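PDB 2C0D: thioredoxin peroxidase 2 from Plasmodium falciparum, which probably reduces hydrogen peroxide and organic hydroperoxides to water and alcohols, as a mitochondrial thioredoxin-dependent 2-Cys peroxiredoxin. Local coordinates for residues C60-P65 with I168-Q173; E87-E92 with E174-I179; Y102-W107 with L124-N129. All coordinates share one frame; numbering follows the deposited sequence. Where two conformers were deposited one is given.

Overall arrangement
All three contacts lie on one central mixed sheet. Contact 1 joins strand 58-63 to the loop leading into helix 172-188; contact 2 ties the first turns of that helix to the entry of strand 91-97, the parallel neighbour of 58-63. Their centres are about 13 Å apart, and Cys-60 N meets Glu-92 O at 2.8 Å, a probable hydrogen bond. Contact 3, between helix 101-109 and strand 123-126, is about 16 Å from contact 1 and about 23 Å from contact 2, centre to centre. Tyr-64 of contact 1 touches His-104, Trp-107 and Leu-124 there. Along the chain contacts 1 and 2 cross, with contact 3 nested inside both. Helix 172-188 packs on a sheet whose strands all precede it.

Contact 1: C60-P65 with I168-Q173; sequences CLLFYP and IGRNVQ
Arg-170 reaches from the loop before helix 172-188 to strand 58-63 around Phe-63; Leu-62 covers one face of its guanidinium, and the edge faces the backbone of Phe-63. The CD1 methyl of Leu-62 sits over the centre of the flat group, 3.3 Å from Arg-170 CZ in the model. Leu-62 can offer this methyl because CG stands opposite the backbone N (chi1 -177°), and the two side chains then run past each other in opposite directions. The arginine chain is kinked at chi2 (94°) and chi3 (131°), away from the staggered positions. As modelled, NH1 and NH2 both face Phe-63 O, but the details are doubtful: Arg-170 NH2 is 2.4 Å from Phe-63 O, too short to be taken literally, while Arg-170 NH1 makes a weak bond to Phe-63 O at 2.7 Å. NH1 also forms a salt bridge with Glu-75, which would help fix the rotation of the group, and Tyr-64 CB lies 3.9 Å from Arg-170 NH1 near the guanidinium plane. The Tyr-64 ring extends clear of the arginine; its side chain is about 7 Å from that of Cys-72, the predicted peroxidatic cysteine. Helix 73-81 lines this junction, Phe-79 touching both Leu-62 and Arg-170, while Arg-147 of strand 144-152 also packs against Arg-170.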
loop_
_atom_site.group_PDB
_atom_site.type_symbol
_atom_site.label_atom_id
_atom_site.label_comp_id
_atom_site.label_asym_id
_atom_site.label_seq_id
_atom_site.Cartn_x
_atom_site.Cartn_y
_atom_site.Cartn_z
ATOM N N CYS B 60 10.828 2.750 8.519
ATOM C CA CYS B 60 10.210 2.001 7.420
ATOM C C CYS B 60 10.271 0.531 7.868
ATOM O O CYS B 60 11.360 0.002 8.061
ATOM C CB CYS B 60 10.974 2.228 6.111
ATOM S SG CYS B 60 10.382 1.206 4.781
ATOM N N LEU B 61 9.114 -0.074 8.119
ATOM C CA LEU B 61 9.074 -1.482 8.515
ATOM C C LEU B 61 8.883 -2.321 7.261
ATOM O O LEU B 61 7.867 -2.157 6.551
ATOM C CB LEU B 61 7.913 -1.768 9.463
ATOM C CG LEU B 61 7.813 -0.857 10.680
ATOM C CD1 LEU B 61 6.690 -1.312 11.625
ATOM C CD2 LEU B 61 9.188 -0.739 11.420
ATOM N N LEU B 62 9.797 -3.242 6.996
ATOM C CA LEU B 62 9.740 -4.052 5.803
ATOM C C LEU B 62 9.555 -5.509 6.235
ATOM O O LEU B 62 10.526 -6.150 6.676
ATOM C CB LEU B 62 11.060 -3.876 5.020
ATOM C CG LEU B 62 11.241 -4.583 3.679
ATOM C CD1 LEU B 62 10.410 -3.933 2.580
ATOM C CD2 LEU B 62 12.729 -4.559 3.293
ATOM N N PHE B 63 8.333 -6.029 6.122
ATOM C CA PHE B 63 8.058 -7.427 6.516
ATOM C C PHE B 63 8.265 -8.365 5.326
ATOM O O PHE B 63 8.003 -8.002 4.154
ATOM C CB PHE B 63 6.593 -7.573 6.936
ATOM C CG PHE B 63 6.263 -6.914 8.252
ATOM C CD1 PHE B 63 6.273 -7.667 9.441
ATOM C CD2 PHE B 63 5.898 -5.573 8.292
ATOM C CE1 PHE B 63 5.934 -7.077 10.654
ATOM C CE2 PHE B 63 5.539 -4.969 9.501
ATOM C CZ PHE B 63 5.538 -5.725 10.683
ATOM N N TYR B 64 8.721 -9.585 5.603
ATOM C CA TYR B 64 8.921 -10.545 4.482
ATOM C C TYR B 64 8.932 -11.963 5.032
ATOM O O TYR B 64 9.140 -12.157 6.258
ATOM C CB TYR B 64 10.235 -10.262 3.717
ATOM C CG TYR B 64 11.402 -10.221 4.664
ATOM C CD1 TYR B 64 12.062 -11.410 5.081
ATOM C CD2 TYR B 64 11.810 -8.997 5.211
ATOM C CE1 TYR B 64 13.101 -11.358 6.016
ATOM C CE2 TYR B 64 12.843 -8.942 6.150
ATOM C CZ TYR B 64 13.467 -10.105 6.547
ATOM O OH TYR B 64 14.478 -9.963 7.487
ATOM N N PRO B 65 8.651 -12.947 4.158
ATOM C CA PRO B 65 8.751 -14.382 4.452
ATOM C C PRO B 65 10.152 -14.939 4.132
ATOM O O PRO B 65 10.830 -14.439 3.223
ATOM C CB PRO B 65 7.712 -14.984 3.473
ATOM C CG PRO B 65 7.877 -14.138 2.235
ATOM C CD PRO B 65 8.042 -12.702 2.826
ATOM N N ILE B 168 5.732 -10.883 -5.301
ATOM C CA ILE B 168 6.264 -9.677 -5.940
ATOM C C ILE B 168 7.094 -8.836 -4.982
ATOM O O ILE B 168 6.557 -8.326 -3.994
ATOM C CB ILE B 168 5.094 -8.818 -6.512
ATOM C CG1 ILE B 168 4.200 -9.683 -7.409
ATOM C CG2 ILE B 168 5.631 -7.557 -7.239
ATOM C CD1 ILE B 168 3.012 -8.971 -8.053
ATOM N N GLY B 169 8.388 -8.662 -5.299
ATOM C CA GLY B 169 9.302 -7.836 -4.506
ATOM C C GLY B 169 8.973 -6.337 -4.539
ATOM O O GLY B 169 8.271 -5.858 -5.446
ATOM N N ARG B 170 9.452 -5.605 -3.547
ATOM C CA ARG B 170 9.130 -4.176 -3.427
ATOM C C ARG B 170 10.119 -3.355 -4.257
ATOM O O ARG B 170 11.272 -3.780 -4.434
ATOM C CB ARG B 170 9.081 -3.749 -1.943
ATOM C CG ARG B 170 7.823 -4.300 -1.196
ATOM C CD ARG B 170 8.143 -5.665 -0.478
ATOM N NE ARG B 170 7.645 -5.526 0.865
ATOM C CZ ARG B 170 8.081 -6.191 1.892
ATOM N NH1 ARG B 170 9.035 -7.119 1.766
ATOM N NH2 ARG B 170 7.527 -5.917 3.051
ATOM N N ASN B 171 9.663 -2.216 -4.801
ATOM C CA ASN B 171 10.505 -1.340 -5.617
ATOM C C ASN B 171 11.008 -0.205 -4.734
ATOM O O ASN B 171 10.218 0.631 -4.262
ATOM C CB ASN B 171 9.711 -0.777 -6.798
ATOM C CG ASN B 171 10.540 0.164 -7.662
ATOM O OD1 ASN B 171 10.651 1.342 -7.375
ATOM N ND2 ASN B 171 11.122 -0.369 -8.741
ATOM N N VAL B 172 12.309 -0.217 -4.474
ATOM C CA VAL B 172 12.893 0.702 -3.496
ATOM C C VAL B 172 12.719 2.176 -3.915
ATOM O O VAL B 172 12.507 3.041 -3.059
ATOM C CB VAL B 172 14.390 0.353 -3.189
ATOM C CG1 VAL B 172 15.270 0.555 -4.426
ATOM C CG2 VAL B 172 14.901 1.183 -2.008
ATOM N N GLN B 173 12.808 2.447 -5.221
ATOM C CA GLN B 173 12.628 3.832 -5.706
ATOM C C GLN B 173 11.223 4.321 -5.410
ATOM O O GLN B 173 11.056 5.488 -5.017
ATOM C CB GLN B 173 12.964 3.957 -7.200
ATOM C CG GLN B 173 14.450 3.806 -7.485
#

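Contact 2: E87-E92 with E174-I179; sequences ENKNVE and EVLRTI
Lys-89 and Val-91 flank Asn-90, the positive-phi residue of the Schellman motif that ends helix 83-88; Lys-89 rests on Leu-176 and Ile-179 of helix 172-188, Val-91 on Ile-179. Asn-90 N bonds back to Glu-87 O at 3.0 Å, together with Val-91 N to Phe-86 O, and this tight turn sends the chain directly into strand 91-97. Lys-89 contributes its hydrocarbon part: the chain runs extended to CE, crosses the Leu-176 side chain at about a right angle, and brings its CE to 3.8 Å from Leu-176 CD2. One atom earlier, Lys-89 CD lies 4.0 Å from Ile-179 CG2. A bend at the last torsion (chi4 -65°) turns the ammonium group off this apolar surface, and NZ pairs with Asp-180 in a salt bridge. Val-91 and Ile-179 point at each other and meet methyl to methyl, Val-91 CG2 being 3.8 Å from Ile-179 CG2; the isoleucine branch thus serves both partners. Phe-86 of helix 83-88 touches Val-91, Leu-176 and Ile-179, adding to the apolar cluster. Ile-179 also packs on Ile-151 of strand 144-152, and Val-91 on Tyr-58 and Cys-60 of strand 58-63, so helix 172-188 bridges helix 83-88 and the sheet.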
loop_
_atom_site.group_PDB
_atom_site.type_symbol
_atom_site.label_atom_id
_atom_site.label_comp_id
_atom_site.label_asym_id
_atom_site.label_seq_id
_atom_site.Cartn_x
_atom_site.Cartn_y
_atom_site.Cartn_z
ATOM N N GLU B 87 19.041 6.840 4.991
ATOM C CA GLU B 87 19.769 7.647 5.957
ATOM C C GLU B 87 19.652 9.157 5.695
ATOM O O GLU B 87 19.427 9.943 6.640
ATOM C CB GLU B 87 21.231 7.211 5.995
ATOM C CG GLU B 87 21.391 5.807 6.593
ATOM C CD GLU B 87 22.843 5.447 6.827
ATOM O OE1 GLU B 87 23.649 6.374 7.072
ATOM O OE2 GLU B 87 23.162 4.233 6.781
ATOM N N ASN B 88 19.740 9.550 4.428
ATOM C CA ASN B 88 19.651 10.973 4.048
ATOM C C ASN B 88 18.286 11.561 4.415
ATOM O O ASN B 88 18.174 12.743 4.694
ATOM C CB ASN B 88 19.860 11.154 2.546
ATOM C CG ASN B 88 21.302 10.856 2.107
ATOM O OD1 ASN B 88 22.227 10.870 2.923
ATOM N ND2 ASN B 88 21.472 10.543 0.823
ATOM N N LYS B 89 17.271 10.707 4.413
ATOM C CA LYS B 89 15.918 11.125 4.762
ATOM C C LYS B 89 15.550 10.927 6.248
ATOM O O LYS B 89 14.390 11.142 6.636
ATOM C CB LYS B 89 14.915 10.400 3.849
ATOM C CG LYS B 89 15.148 10.710 2.371
ATOM C CD LYS B 89 14.225 9.881 1.474
ATOM C CE LYS B 89 14.759 9.773 0.041
ATOM N NZ LYS B 89 14.801 11.100 -0.663
ATOM N N ASN B 90 16.541 10.554 7.080
ATOM C CA ASN B 90 16.334 10.336 8.495
ATOM C C ASN B 90 15.305 9.207 8.732
ATOM O O ASN B 90 14.428 9.340 9.576
ATOM C CB ASN B 90 15.858 11.618 9.186
ATOM C CG ASN B 90 16.057 11.572 10.685
ATOM O OD1 ASN B 90 16.891 10.797 11.185
ATOM N ND2 ASN B 90 15.286 12.382 11.416
ATOM N N VAL B 91 15.436 8.121 7.971
ATOM C CA VAL B 91 14.544 6.961 8.098
ATOM C C VAL B 91 15.346 5.751 8.582
ATOM O O VAL B 91 16.351 5.376 7.952
ATOM C CB VAL B 91 13.874 6.585 6.736
ATOM C CG1 VAL B 91 12.939 5.334 6.926
ATOM C CG2 VAL B 91 13.101 7.768 6.185
ATOM N N GLU B 92 14.895 5.146 9.682
ATOM C CA GLU B 92 15.436 3.851 10.118
ATOM C C GLU B 92 14.728 2.715 9.354
ATOM O O GLU B 92 13.495 2.556 9.498
ATOM C CB GLU B 92 15.206 3.688 11.629
ATOM C CG GLU B 92 15.884 2.403 12.207
ATOM C CD GLU B 92 17.370 2.546 12.553
ATOM O OE1 GLU B 92 17.889 3.697 12.591
ATOM O OE2 GLU B 92 18.031 1.485 12.826
ATOM N N GLU B 174 10.216 3.448 -5.576
ATOM C CA GLU B 174 8.819 3.795 -5.209
ATOM C C GLU B 174 8.679 4.099 -3.721
ATOM O O GLU B 174 7.987 5.045 -3.344
ATOM C CB GLU B 174 7.824 2.691 -5.584
ATOM C CG GLU B 174 7.635 2.511 -7.082
ATOM N N VAL B 175 9.335 3.296 -2.875
ATOM C CA VAL B 175 9.284 3.502 -1.424
ATOM C C VAL B 175 9.889 4.836 -1.027
ATOM O O VAL B 175 9.328 5.580 -0.209
ATOM C CB VAL B 175 9.971 2.315 -0.689
ATOM C CG1 VAL B 175 10.097 2.558 0.805
ATOM C CG2 VAL B 175 9.141 1.082 -0.964
ATOM N N LEU B 176 11.014 5.167 -1.658
ATOM C CA LEU B 176 11.692 6.412 -1.344
ATOM C C LEU B 176 10.834 7.616 -1.783
ATOM O O LEU B 176 10.789 8.603 -1.073
ATOM C CB LEU B 176 13.089 6.452 -1.972
ATOM C CG LEU B 176 14.072 5.500 -1.249
ATOM C CD1 LEU B 176 15.340 5.276 -2.139
ATOM C CD2 LEU B 176 14.445 6.026 0.093
ATOM N N ARG B 177 10.141 7.513 -2.920
ATOM C CA ARG B 177 9.205 8.595 -3.336
ATOM C C ARG B 177 8.029 8.788 -2.375
ATOM O O ARG B 177 7.610 9.932 -2.074
ATOM C CB ARG B 177 8.685 8.329 -4.744
ATOM C CG ARG B 177 9.771 8.524 -5.793
ATOM N N THR B 178 7.499 7.663 -1.907
ATOM C CA THR B 178 6.466 7.661 -0.862
ATOM C C THR B 178 6.951 8.377 0.405
ATOM O O THR B 178 6.249 9.233 0.988
ATOM C CB THR B 178 6.035 6.210 -0.565
ATOM O OG1 THR B 178 5.417 5.659 -1.740
ATOM C CG2 THR B 178 5.040 6.176 0.587
ATOM N N ILE B 179 8.151 8.016 0.861
ATOM C CA ILE B 179 8.751 8.695 1.998
ATOM C C ILE B 179 8.895 10.204 1.722
ATOM O O ILE B 179 8.497 11.017 2.563
ATOM C CB ILE B 179 10.113 8.066 2.363
ATOM C CG1 ILE B 179 9.857 6.658 2.943
ATOM C CG2 ILE B 179 10.852 8.959 3.370
ATOM C CD1 ILE B 179 11.139 5.759 3.030
#

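Contact 3: Y102-W107 with L124-N129; sequences YSHLAW and LVSDIN
Leu-124, the first residue of its segment, spreads over one face of the His-104 imidazole. Its CB lies 4.1 Å from the centroid of the His-104 ring and 19° off the ring normal, a CH-pi contact displaced toward the rim. Farther out on the side chain, Leu-124 CD1 reaches the foot of the ring, 4.0 Å from His-104 CB. Val-125 turns its side chain away from the helix and takes part through its carbonyl: His-104 NE2 points at Val-125 O across 3.4 Å, a weak hydrogen bond bent to 146°, with the oxygen near the ring plane. His-104 CG lies opposite its own carbonyl carbon, which carries the ring from the helix across to the strand. The other ring nitrogen, ND1, is buried here without a polar partner. Ser-126 follows, its OG approaching the ring obliquely, 3.4 Å from His-104 CD2; this is one of two conformers, so the approach is less certain. The hydroxyl is hydrogen-bonded to the carbonyl O of Asp-99, just before helix 101-109. After Ser-126 the strand gives way to an inverse gamma turn centred on Asp-127. The segment axes lie 9.1 Å apart and run nearly antiparallel at 151°, as expected for a helix packed on the strand it precedes in a beta-alpha-beta unit, here strand 91-97, helix 101-109 and strand 123-126 of the thioredoxin-like peroxiredoxin fold.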
loop_
_atom_site.group_PDB
_atom_site.type_symbol
_atom_site.label_atom_id
_atom_site.label_comp_id
_atom_site.label_asym_id
_atom_site.label_seq_id
_atom_site.Cartn_x
_atom_site.Cartn_y
_atom_site.Cartn_z
ATOM N N TYR B 102 19.443 -16.347 14.652
ATOM C CA TYR B 102 20.359 -17.270 13.951
ATOM C C TYR B 102 20.003 -17.319 12.457
ATOM O O TYR B 102 20.871 -17.209 11.603
ATOM C CB TYR B 102 20.251 -18.704 14.508
ATOM C CG TYR B 102 21.162 -19.607 13.758
ATOM C CD1 TYR B 102 22.506 -19.732 14.169
ATOM C CD2 TYR B 102 20.723 -20.309 12.642
ATOM C CE1 TYR B 102 23.392 -20.567 13.475
ATOM C CE2 TYR B 102 21.599 -21.152 11.925
ATOM C CZ TYR B 102 22.929 -21.246 12.351
ATOM O OH TYR B 102 23.800 -22.053 11.660
ATOM N N SER B 103 18.711 -17.466 12.152
ATOM C CA SER B 103 18.267 -17.552 10.748
ATOM C C SER B 103 18.688 -16.288 9.946
ATOM O O SER B 103 19.135 -16.405 8.802
ATOM C CB SER B 103 16.733 -17.738 10.677
ATOM O OG SER B 103 16.387 -19.078 11.108
ATOM N N HIS B 104 18.517 -15.104 10.540
ATOM C CA HIS B 104 18.964 -13.853 9.872
ATOM C C HIS B 104 20.471 -13.796 9.659
ATOM O O HIS B 104 20.924 -13.420 8.589
ATOM C CB HIS B 104 18.516 -12.648 10.662
ATOM C CG HIS B 104 17.031 -12.413 10.576
ATOM N ND1 HIS B 104 16.299 -12.650 9.425
ATOM C CD2 HIS B 104 16.156 -11.930 11.482
ATOM C CE1 HIS B 104 15.033 -12.324 9.637
ATOM N NE2 HIS B 104 14.922 -11.881 10.875
ATOM N N LEU B 105 21.226 -14.179 10.685
ATOM C CA LEU B 105 22.686 -14.183 10.565
ATOM C C LEU B 105 23.099 -15.132 9.417
ATOM O O LEU B 105 23.952 -14.797 8.610
ATOM C CB LEU B 105 23.338 -14.609 11.885
ATOM C CG LEU B 105 24.877 -14.692 11.795
ATOM C CD1 LEU B 105 25.470 -13.323 11.360
ATOM C CD2 LEU B 105 25.363 -15.201 13.175
ATOM N N ALA B 106 22.511 -16.327 9.375
ATOM C CA ALA B 106 22.796 -17.300 8.302
ATOM C C ALA B 106 22.488 -16.717 6.910
ATOM O O ALA B 106 23.247 -16.925 5.954
ATOM C CB ALA B 106 21.992 -18.557 8.531
ATOM N N TRP B 107 21.405 -15.942 6.810
ATOM C CA TRP B 107 21.021 -15.333 5.518
ATOM C C TRP B 107 22.050 -14.264 5.103
ATOM O O TRP B 107 22.415 -14.145 3.902
ATOM C CB TRP B 107 19.629 -14.717 5.643
ATOM C CG TRP B 107 18.893 -14.593 4.326
ATOM C CD1 TRP B 107 19.065 -15.333 3.179
ATOM C CD2 TRP B 107 17.791 -13.725 4.090
ATOM N NE1 TRP B 107 18.124 -14.945 2.227
ATOM C CE2 TRP B 107 17.340 -13.961 2.768
ATOM C CE3 TRP B 107 17.155 -12.755 4.863
ATOM C CZ2 TRP B 107 16.270 -13.244 2.198
ATOM C CZ3 TRP B 107 16.071 -12.010 4.270
ATOM C CH2 TRP B 107 15.662 -12.290 2.964
ATOM N N LEU B 124 17.814 -6.279 11.156
ATOM C CA LEU B 124 16.838 -7.320 10.879
ATOM C C LEU B 124 16.237 -7.785 12.218
ATOM O O LEU B 124 16.966 -8.174 13.153
ATOM C CB LEU B 124 17.493 -8.507 10.150
ATOM C CG LEU B 124 18.164 -8.195 8.787
ATOM C CD1 LEU B 124 18.779 -9.499 8.265
ATOM C CD2 LEU B 124 17.133 -7.710 7.780
ATOM N N VAL B 125 14.921 -7.708 12.320
ATOM C CA VAL B 125 14.242 -7.940 13.588
ATOM C C VAL B 125 13.595 -9.303 13.566
ATOM O O VAL B 125 12.924 -9.690 12.596
ATOM C CB VAL B 125 13.099 -6.915 13.769
ATOM C CG1 VAL B 125 12.352 -7.144 15.112
ATOM C CG2 VAL B 125 13.683 -5.528 13.720
ATOM N N SER B 126 13.743 -10.007 14.691
ATOM C CA SER B 126 13.133 -11.330 14.836
ATOM C C SER B 126 11.781 -11.295 15.553
ATOM O O SER B 126 11.714 -11.136 16.800
ATOM C CB SER B 126 14.110 -12.253 15.558
ATOM O OG SER B 126 15.056 -12.724 14.627
ATOM N N ASP B 127 10.703 -11.463 14.778
ATOM C CA ASP B 127 9.322 -11.491 15.329
ATOM C C ASP B 127 8.972 -12.941 15.775
ATOM O O ASP B 127 8.039 -13.567 15.265
ATOM C CB ASP B 127 8.325 -10.980 14.274
ATOM C CG ASP B 127 6.877 -10.944 14.779
ATOM O OD1 ASP B 127 6.647 -10.857 16.014
ATOM O OD2 ASP B 127 5.966 -10.910 13.913
ATOM N N ILE B 128 9.750 -13.465 16.739
ATOM C CA ILE B 128 9.684 -14.905 16.999
ATOM C C ILE B 128 8.404 -15.317 17.686
ATOM O O ILE B 128 8.010 -16.481 17.546
ATOM C CB ILE B 128 10.867 -15.493 17.786
ATOM C CG1 ILE B 128 11.094 -14.678 19.061
ATOM C CG2 ILE B 128 12.075 -15.798 16.829
ATOM C CD1 ILE B 128 11.932 -15.464 20.034
ATOM N N ASN B 129 7.703 -14.369 18.325
ATOM C CA ASN B 129 6.399 -14.713 18.924
ATOM C C ASN B 129 5.184 -14.343 18.030
ATOM O O ASN B 129 4.031 -14.562 18.428
ATOM C CB ASN B 129 6.256 -14.042 20.290
ATOM C CG ASN B 129 7.329 -14.479 21.269
ATOM O OD1 ASN B 129 7.806 -15.621 21.235
ATOM N ND2 ASN B 129 7.735 -13.544 22.157
#